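PDB 2ISM: putative oxidoreductase from Thermus thermophilus, which is of unknown function but belongs to the glucose/sorbosone dehydrogenase family, has a beta-propeller fold and carries a bound calcium ion. Local coordinates for residues F38-G43 with P84-E89; A65-Y70 with S75-L80. All coordinates share one frame; numbering follows the deposited sequence.

Interaction 1 (F38-G43 with P84-E89)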
loop_
_atom_site.group_PDB
_atom_site.type_symbol
_atom_site.label_atom_id
_atom_site.label_comp_id
_atom_site.label_asym_id
_atom_site.label_seq_id
_atom_site.Cartn_x
_atom_site.Cartn_y
_atom_site.Cartn_z
ATOM N N PHE B 38 -13.595 -12.110 1.907
ATOM C CA PHE B 38 -13.134 -12.307 0.540
ATOM C C PHE B 38 -12.927 -13.785 0.245
ATOM O O PHE B 38 -12.093 -14.440 0.863
ATOM C CB PHE B 38 -11.830 -11.531 0.329
ATOM C CG PHE B 38 -11.965 -10.049 0.569
ATOM C CD1 PHE B 38 -12.408 -9.204 -0.443
ATOM C CD2 PHE B 38 -11.682 -9.504 1.820
ATOM C CE1 PHE B 38 -12.570 -7.836 -0.216
ATOM C CE2 PHE B 38 -11.843 -8.139 2.058
ATOM C CZ PHE B 38 -12.287 -7.304 1.036
ATOM N N LEU B 39 -13.707 -14.307 -0.696
ATOM C CA LEU B 39 -13.610 -15.708 -1.073
ATOM C C LEU B 39 -12.387 -15.921 -1.950
ATOM O O LEU B 39 -12.053 -15.078 -2.778
ATOM C CB LEU B 39 -14.865 -16.143 -1.834
ATOM C CG LEU B 39 -16.175 -16.117 -1.042
ATOM C CD1 LEU B 39 -17.350 -16.354 -1.978
ATOM C CD2 LEU B 39 -16.133 -17.168 0.049
ATOM N N PRO B 40 -11.705 -17.063 -1.780
ATOM C CA PRO B 40 -10.509 -17.372 -2.571
ATOM C C PRO B 40 -10.715 -17.290 -4.087
ATOM O O PRO B 40 -9.793 -16.944 -4.826
ATOM C CB PRO B 40 -10.135 -18.779 -2.097
ATOM C CG PRO B 40 -11.446 -19.358 -1.634
ATOM C CD PRO B 40 -12.068 -18.193 -0.908
ATOM N N ASP B 41 -11.926 -17.589 -4.546
ATOM C CA ASP B 41 -12.222 -17.550 -5.975
ATOM C C ASP B 41 -12.572 -16.165 -6.511
ATOM O O ASP B 41 -12.948 -16.025 -7.673
ATOM C CB ASP B 41 -13.357 -18.522 -6.302
ATOM C CG ASP B 41 -14.509 -18.415 -5.329
ATOM O OD1 ASP B 41 -14.351 -18.857 -4.170
ATOM O OD2 ASP B 41 -15.568 -17.882 -5.720
ATOM N N GLY B 42 -12.451 -15.143 -5.670
ATOM C CA GLY B 42 -12.753 -13.794 -6.115
ATOM C C GLY B 42 -14.049 -13.207 -5.580
ATOM O O GLY B 42 -14.183 -11.989 -5.475
ATOM N N GLY B 43 -15.007 -14.066 -5.250
ATOM C CA GLY B 43 -16.274 -13.583 -4.730
ATOM C C GLY B 43 -16.107 -12.797 -3.440
ATOM O O GLY B 43 -15.025 -12.756 -2.859
ATOM N N PRO B 84 -10.014 -20.272 8.764
ATOM C CA PRO B 84 -8.637 -20.095 8.285
ATOM C C PRO B 84 -8.241 -21.026 7.136
ATOM O O PRO B 84 -7.436 -20.655 6.280
ATOM C CB PRO B 84 -7.805 -20.344 9.541
ATOM C CG PRO B 84 -8.681 -19.803 10.615
ATOM C CD PRO B 84 -10.044 -20.364 10.232
ATOM N N ARG B 85 -8.803 -22.232 7.122
ATOM C CA ARG B 85 -8.497 -23.208 6.075
ATOM C C ARG B 85 -9.624 -23.362 5.051
ATOM O O ARG B 85 -9.803 -24.425 4.456
ATOM C CB ARG B 85 -8.168 -24.566 6.705
ATOM C CG ARG B 85 -6.973 -24.515 7.652
ATOM C CD ARG B 85 -6.432 -25.900 7.980
ATOM N NE ARG B 85 -7.370 -26.719 8.743
ATOM C CZ ARG B 85 -7.782 -26.434 9.976
ATOM N NH1 ARG B 85 -7.342 -25.345 10.592
ATOM N NH2 ARG B 85 -8.628 -27.245 10.596
ATOM N N PHE B 86 -10.378 -22.289 4.855
ATOM C CA PHE B 86 -11.481 -22.262 3.893
ATOM C C PHE B 86 -10.869 -22.395 2.494
ATOM O O PHE B 86 -9.845 -21.782 2.207
ATOM C CB PHE B 86 -12.210 -20.920 4.022
ATOM C CG PHE B 86 -13.440 -20.800 3.174
ATOM C CD1 PHE B 86 -14.674 -21.234 3.652
ATOM C CD2 PHE B 86 -13.371 -20.241 1.903
ATOM C CE1 PHE B 86 -15.826 -21.109 2.874
ATOM C CE2 PHE B 86 -14.518 -20.113 1.117
ATOM C CZ PHE B 86 -15.747 -20.548 1.605
ATOM N N PRO B 87 -11.491 -23.186 1.590
ATOM C CA PRO B 87 -12.709 -23.983 1.750
ATOM C C PRO B 87 -12.513 -25.446 2.173
ATOM O O PRO B 87 -13.493 -26.188 2.275
ATOM C CB PRO B 87 -13.352 -23.869 0.372
ATOM C CG PRO B 87 -12.167 -23.948 -0.523
ATOM C CD PRO B 87 -11.147 -23.047 0.167
ATOM N N GLN B 88 -11.268 -25.869 2.405
ATOM C CA GLN B 88 -11.017 -27.247 2.844
ATOM C C GLN B 88 -11.917 -27.502 4.043
ATOM O O GLN B 88 -12.493 -28.576 4.193
ATOM C CB GLN B 88 -9.553 -27.451 3.246
ATOM C CG GLN B 88 -9.384 -28.278 4.523
ATOM C CD GLN B 88 -8.185 -29.203 4.485
ATOM O OE1 GLN B 88 -7.479 -29.363 5.482
ATOM N NE2 GLN B 88 -7.960 -29.833 3.338
ATOM N N GLU B 89 -11.991 -26.504 4.915
ATOM C CA GLU B 89 -12.865 -26.546 6.079
ATOM C C GLU B 89 -13.889 -25.535 5.577
ATOM O O GLU B 89 -13.698 -24.330 5.720
ATOM C CB GLU B 89 -12.140 -26.020 7.321
ATOM C CG GLU B 89 -10.913 -26.835 7.722
ATOM C CD GLU B 89 -11.263 -28.162 8.376
ATOM O OE1 GLU B 89 -12.457 -28.531 8.399
ATOM O OE2 GLU B 89 -10.335 -28.840 8.867
#
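Phe86 meets Leu39 and Pro40 through CD2, CE2 and CZ along one side of its ring. In loop 84-89, Arg85 makes no contact with 38-43; its NH2 forms a salt bridge to Glu89 OE2 (2.9 Å), and the carboxylate oxygen is approached from above its plane. Phe86 is the main contributor. With CG anti to the backbone N (chi1 -175°), its ring reaches the other loop: CE2 lies 3.5 Å from Leu39 CD2, an oblique approach, while Pro40 CD comes in at the ring edge, 3.7 Å from Phe86 CE2. His112 adds an edge-to-face partner to the same ring. Pro87 follows through a cis peptide bond, which folds it back so that its CB sits over the centre of the Phe86 ring, 3.9 Å above the plane; its CD also reaches Pro40 CG at 4.1 Å. Farther on, Glu89 N bonds Arg85 O. Across the interface, the type I turn from Leu39 to Gly42 is closed by Gly42 N to Leu39 O (2.9 Å). No hydrogen bond links the two loops: this is apolar packing between the loops joining the first and second strands of two successive four-stranded blades of a beta-propeller.

Interaction 2 (A65-Y70 with S75-L80); sequences AELSVY and SGLLGL
Val69 packs over the Gly76-Leu77 peptide where the chain passes from one beta-propeller blade to the next, between strands 60-66 and 77-82. Its CB lies 3.9 Å from Gly76 C. From there the side chain forks: CG1, anti to the carbonyl carbon (chi1 -57°), reaches Leu77 N at 4.0 Å and Leu77 CB at 4.2 Å, whereas CG2 meets Gly76 CA at 3.9 Å. Among the atoms of 75-80, CG2 thus rests on backbone alone, while CG1 also touches a side chain. Gly76 adopts phi/psi 139/-136°, a conformation readily accessible to glycine, and Val69 lies directly against its CA. Beside Val69, Leu67 and Leu77 cross obliquely, and Leu77 also touches Ala47 of strand 44-48, extending the apolar packing into the earlier blade. The polar groups are tied elsewhere: Tyr70 OH bonds Pro131 O, Ser75 OG bonds Ser136 OG and Gly133 O, and Gly76 N is held by Thr97 OG1. No hydrogen bond spans the two segments; Tyr70 O approaches Gly76 N to 3.3 Å, but the angle is too poor for one. At the far end of the packing, the CD1 methyls of Leu67 and Leu77 lie 4.2 Å apart.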
loop_
_atom_site.group_PDB
_atom_site.type_symbol
_atom_site.label_atom_id
_atom_site.label_comp_id
_atom_site.label_asym_id
_atom_site.label_seq_id
_atom_site.Cartn_x
_atom_site.Cartn_y
_atom_site.Cartn_z
ATOM N N ALA B 65 -26.940 -16.441 2.217
ATOM C CA ALA B 65 -27.691 -17.047 3.303
ATOM C C ALA B 65 -28.558 -16.015 4.000
ATOM O O ALA B 65 -28.283 -14.814 3.968
ATOM C CB ALA B 65 -26.740 -17.677 4.311
ATOM N N GLU B 66 -29.629 -16.488 4.616
ATOM C CA GLU B 66 -30.501 -15.603 5.358
ATOM C C GLU B 66 -30.564 -16.186 6.759
ATOM O O GLU B 66 -30.844 -17.373 6.929
ATOM C CB GLU B 66 -31.893 -15.556 4.732
ATOM C CG GLU B 66 -32.750 -14.420 5.261
ATOM C CD GLU B 66 -33.969 -14.161 4.402
ATOM O OE1 GLU B 66 -33.802 -13.945 3.181
ATOM O OE2 GLU B 66 -35.094 -14.168 4.947
ATOM N N LEU B 67 -30.275 -15.360 7.757
ATOM C CA LEU B 67 -30.297 -15.812 9.141
ATOM C C LEU B 67 -31.280 -14.994 9.964
ATOM O O LEU B 67 -31.400 -13.784 9.783
ATOM C CB LEU B 67 -28.900 -15.691 9.760
ATOM C CG LEU B 67 -27.767 -16.494 9.115
ATOM C CD1 LEU B 67 -26.434 -16.072 9.712
ATOM C CD2 LEU B 67 -28.002 -17.977 9.332
ATOM N N SER B 68 -31.994 -15.668 10.857
ATOM C CA SER B 68 -32.938 -14.996 11.733
ATOM C C SER B 68 -32.105 -14.231 12.750
ATOM O O SER B 68 -31.210 -14.795 13.377
ATOM C CB SER B 68 -33.820 -16.021 12.453
ATOM O OG SER B 68 -34.569 -15.411 13.493
ATOM N N VAL B 69 -32.377 -12.943 12.901
ATOM C CA VAL B 69 -31.633 -12.146 13.863
ATOM C C VAL B 69 -32.568 -11.157 14.532
ATOM O O VAL B 69 -33.680 -10.913 14.054
ATOM C CB VAL B 69 -30.478 -11.350 13.193
ATOM C CG1 VAL B 69 -29.531 -12.296 12.462
ATOM C CG2 VAL B 69 -31.045 -10.318 12.238
ATOM N N TYR B 70 -32.104 -10.606 15.648
ATOM C CA TYR B 70 -32.845 -9.614 16.414
ATOM C C TYR B 70 -32.283 -8.279 15.964
ATOM O O TYR B 70 -31.246 -7.839 16.463
ATOM C CB TYR B 70 -32.567 -9.797 17.906
ATOM C CG TYR B 70 -33.325 -8.851 18.805
ATOM C CD1 TYR B 70 -34.706 -8.973 18.968
ATOM C CD2 TYR B 70 -32.660 -7.857 19.526
ATOM C CE1 TYR B 70 -35.405 -8.137 19.833
ATOM C CE2 TYR B 70 -33.352 -7.013 20.397
ATOM C CZ TYR B 70 -34.725 -7.164 20.545
ATOM O OH TYR B 70 -35.415 -6.365 21.423
ATOM N N SER B 75 -27.968 -4.096 17.159
ATOM C CA SER B 75 -27.880 -5.548 17.015
ATOM C C SER B 75 -28.416 -6.129 15.702
ATOM O O SER B 75 -29.060 -5.434 14.918
ATOM C CB SER B 75 -28.599 -6.218 18.195
ATOM O OG SER B 75 -27.996 -5.864 19.431
ATOM N N GLY B 76 -28.142 -7.417 15.486
ATOM C CA GLY B 76 -28.590 -8.119 14.290
ATOM C C GLY B 76 -27.472 -9.017 13.791
ATOM O O GLY B 76 -26.834 -9.706 14.588
ATOM N N LEU B 77 -27.233 -9.025 12.482
ATOM C CA LEU B 77 -26.148 -9.820 11.919
ATOM C C LEU B 77 -24.839 -9.062 11.739
ATOM O O LEU B 77 -24.614 -8.430 10.704
ATOM C CB LEU B 77 -26.476 -10.273 10.498
ATOM C CG LEU B 77 -25.346 -11.005 9.764
ATOM C CD1 LEU B 77 -24.934 -12.260 10.534
ATOM C CD2 LEU B 77 -25.815 -11.369 8.362
ATOM N N LEU B 78 -23.968 -9.125 12.737
ATOM C CA LEU B 78 -22.722 -8.380 12.652
ATOM C C LEU B 78 -21.300 -8.611 12.128
ATOM O O LEU B 78 -20.843 -7.893 11.238
ATOM C CB LEU B 78 -22.481 -8.020 14.125
ATOM C CG LEU B 78 -23.754 -7.517 14.832
ATOM C CD1 LEU B 78 -23.496 -7.346 16.324
ATOM C CD2 LEU B 78 -24.223 -6.194 14.203
ATOM N N GLY B 79 -20.607 -9.601 12.686
ATOM C CA GLY B 79 -19.238 -9.890 12.279
ATOM C C GLY B 79 -19.335 -11.080 11.346
ATOM O O GLY B 79 -20.297 -11.852 11.401
ATOM N N LEU B 80 -18.319 -11.242 10.501
ATOM C CA LEU B 80 -18.281 -12.339 9.534
ATOM C C LEU B 80 -16.821 -12.709 9.267
ATOM O O LEU B 80 -15.978 -11.825 9.127
ATOM C CB LEU B 80 -18.938 -11.887 8.223
ATOM C CG LEU B 80 -19.251 -12.911 7.134
ATOM C CD1 LEU B 80 -20.435 -13.768 7.561
ATOM C CD2 LEU B 80 -19.572 -12.184 5.836
#

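Interactions 1 and 2 join the same two antiparallel sheets, 33-66 and 77-127, at places whose centres lie about 20 Å apart. Along the chain the order is 38-43, 65-70, 75-80, 84-89, so both segments of interaction 2 fall between those of interaction 1. Strand 77-82 connects the two sites: it begins within 75-80 and leads into loop 84-89. Interaction 2 is buried, its centre about 14 Å from the centre of the chain, and lies where the chain passes from one blade to the next; interaction 1, centred about 20 Å from the chain centre, is partly buried and joins loops. Apart from adjoining in sequence, the two contacts do not touch, so these are two separate points along a longer blade-to-blade interface.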